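Local coordinates for protein replicative DNA helicase (Mycobacterium smegmatis, PDB 6OWN) that contains an intein that interrupts a replicative DNA helicase and removes itself by protein splicing, a reaction reversibly inhibited by zinc, at residues His65-Glu70 with Met83-Ser88. Numbering follows the deposited sequence.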
loop_
_atom_site.group_PDB
_atom_site.type_symbol
_atom_site.label_atom_id
_atom_site.label_comp_id
_atom_site.label_asym_id
_atom_site.label_seq_id
_atom_site.Cartn_x
_atom_site.Cartn_y
_atom_site.Cartn_z
ATOM N N HIS A 65 3.125 -1.483 8.157
ATOM C CA HIS A 65 2.498 -1.855 6.892
ATOM C C HIS A 65 3.336 -2.912 6.183
ATOM O O HIS A 65 4.568 -2.880 6.227
ATOM C CB HIS A 65 2.325 -0.639 5.986
ATOM C CG HIS A 65 1.528 -0.933 4.759
ATOM N ND1 HIS A 65 0.165 -0.754 4.701
ATOM C CD2 HIS A 65 1.896 -1.422 3.551
ATOM C CE1 HIS A 65 -0.276 -1.111 3.508
ATOM N NE2 HIS A 65 0.754 -1.528 2.794
ATOM N N GLN A 66 2.665 -3.856 5.524
ATOM C CA GLN A 66 3.323 -5.024 4.944
ATOM C C GLN A 66 3.403 -4.900 3.427
ATOM O O GLN A 66 2.459 -4.435 2.782
ATOM C CB GLN A 66 2.583 -6.315 5.327
ATOM C CG GLN A 66 2.643 -6.642 6.827
ATOM C CD GLN A 66 1.705 -7.771 7.242
ATOM O OE1 GLN A 66 1.382 -8.644 6.449
ATOM N NE2 GLN A 66 1.277 -7.757 8.499
ATOM N N TRP A 67 4.526 -5.354 2.869
ATOM C CA TRP A 67 4.887 -5.263 1.470
ATOM C C TRP A 67 5.334 -6.621 0.950
ATOM O O TRP A 67 6.124 -7.310 1.608
ATOM C CB TRP A 67 6.027 -4.268 1.266
ATOM C CG TRP A 67 5.725 -2.910 1.765
ATOM C CD1 TRP A 67 5.935 -2.431 3.025
ATOM C CD2 TRP A 67 5.164 -1.833 1.014
ATOM N NE1 TRP A 67 5.536 -1.118 3.105
ATOM C CE2 TRP A 67 5.057 -0.730 1.882
ATOM C CE3 TRP A 67 4.739 -1.694 -0.315
ATOM C CZ2 TRP A 67 4.554 0.500 1.465
ATOM C CZ3 TRP A 67 4.224 -0.478 -0.721
ATOM C CH2 TRP A 67 4.136 0.603 0.165
ATOM N N PRO A 68 4.877 -7.012 -0.229
ATOM C CA PRO A 68 5.306 -8.281 -0.832
ATOM C C PRO A 68 6.606 -8.116 -1.606
ATOM O O PRO A 68 6.618 -7.565 -2.713
ATOM C CB PRO A 68 4.135 -8.640 -1.754
ATOM C CG PRO A 68 3.588 -7.280 -2.182
ATOM C CD PRO A 68 3.821 -6.340 -1.010
ATOM N N THR A 69 7.703 -8.591 -1.032
ATOM C CA THR A 69 8.999 -8.495 -1.701
ATOM C C THR A 69 9.470 -9.863 -2.199
ATOM O O THR A 69 8.870 -10.906 -1.918
ATOM C CB THR A 69 10.063 -7.872 -0.782
ATOM O OG1 THR A 69 10.490 -8.824 0.197
ATOM C CG2 THR A 69 9.515 -6.624 -0.103
ATOM N N GLU A 70 10.578 -9.847 -2.946
ATOM C CA GLU A 70 11.165 -11.091 -3.441
ATOM C C GLU A 70 11.674 -11.974 -2.308
ATOM O O GLU A 70 11.860 -13.180 -2.503
ATOM C CB GLU A 70 12.294 -10.785 -4.431
ATOM C CG GLU A 70 13.501 -10.077 -3.823
ATOM C CD GLU A 70 13.408 -8.562 -3.919
ATOM O OE1 GLU A 70 12.553 -7.982 -3.222
ATOM O OE2 GLU A 70 14.194 -7.950 -4.679
ATOM N N MET A 83 15.249 -3.721 -2.871
ATOM C CA MET A 83 14.147 -4.671 -2.907
ATOM C C MET A 83 13.121 -4.263 -3.965
ATOM O O MET A 83 13.087 -3.124 -4.431
ATOM C CB MET A 83 13.465 -4.759 -1.543
ATOM C CG MET A 83 14.346 -5.255 -0.415
ATOM S SD MET A 83 13.438 -5.294 1.141
ATOM C CE MET A 83 14.558 -6.247 2.169
ATOM N N HIS A 84 12.275 -5.220 -4.338
ATOM C CA HIS A 84 11.170 -4.999 -5.257
ATOM C C HIS A 84 9.867 -5.393 -4.574
ATOM O O HIS A 84 9.856 -6.195 -3.636
ATOM C CB HIS A 84 11.337 -5.818 -6.554
ATOM C CG HIS A 84 12.646 -5.600 -7.251
ATOM N ND1 HIS A 84 13.858 -5.925 -6.681
ATOM C CD2 HIS A 84 12.929 -5.102 -8.478
ATOM C CE1 HIS A 84 14.832 -5.622 -7.520
ATOM N NE2 HIS A 84 14.294 -5.124 -8.620
ATOM N N THR A 85 8.760 -4.826 -5.053
ATOM C CA THR A 85 7.426 -5.238 -4.633
ATOM C C THR A 85 6.803 -6.048 -5.764
ATOM O O THR A 85 6.581 -5.521 -6.859
ATOM C CB THR A 85 6.548 -4.036 -4.274
ATOM O OG1 THR A 85 6.511 -3.131 -5.380
ATOM C CG2 THR A 85 7.108 -3.311 -3.058
ATOM N N VAL A 86 6.526 -7.324 -5.500
ATOM C CA VAL A 86 6.161 -8.283 -6.532
ATOM C C VAL A 86 4.812 -8.906 -6.195
ATOM O O VAL A 86 4.320 -8.811 -5.072
ATOM C CB VAL A 86 7.227 -9.378 -6.699
ATOM C CG1 VAL A 86 8.560 -8.767 -7.076
ATOM C CG2 VAL A 86 7.343 -10.173 -5.417
ATOM N N VAL A 87 4.224 -9.566 -7.192
ATOM C CA VAL A 87 2.948 -10.256 -7.024
ATOM C C VAL A 87 3.087 -11.771 -7.029
ATOM O O VAL A 87 2.104 -12.466 -6.723
ATOM C CB VAL A 87 1.925 -9.822 -8.096
ATOM C CG1 VAL A 87 1.781 -8.314 -8.117
ATOM C CG2 VAL A 87 2.333 -10.342 -9.471
ATOM N N SER A 88 4.258 -12.306 -7.366
ATOM C CA SER A 88 4.475 -13.752 -7.367
ATOM C C SER A 88 5.962 -14.079 -7.277
ATOM O O SER A 88 6.476 -14.893 -8.046
ATOM C CB SER A 88 3.868 -14.394 -8.620
#
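The carboxylate of E70 grips H84 twice. OE1 takes the backbone N-H of H84, H84 N to E70 OE1 being 3.0 Å and almost straight at 177°. OE2 accepts the ring N-H from H84 ND1 at 2.9 Å, a more bent bond than the first. Both oxygens are met on their syn sides, the ring donor well out of the carboxylate plane, and the imidazole is turned 66° against the carboxylate. E70 reaches back to H84 because CG sits between its backbone N and carbonyl carbon (chi1 65°) and the chain bends again at chi2; the ND1 bond restrains the imidazole's rotation, while the N-H bond ties the same carboxylate to the backbone. On the backbone, V86 N donates to P68 O (2.8 Å), and CA-H...O contacts run from T85 CA to P68 O and from T69 CA to H84 O. The P68 ring lays CB 3.3 Å from V86 O, whereas V86 CG2 packs against T69 C at 3.9 Å. Deeper in, T85 CG2 meets the W67 indole obliquely at CE3; the W67 NE1 end is held by T76. The touching parts run nearly at right angles, joining the 66–69/72–75 hairpin to edge strand 84–85 of a neighbouring antiparallel sheet, within the all-beta Hint fold characteristic of inteins.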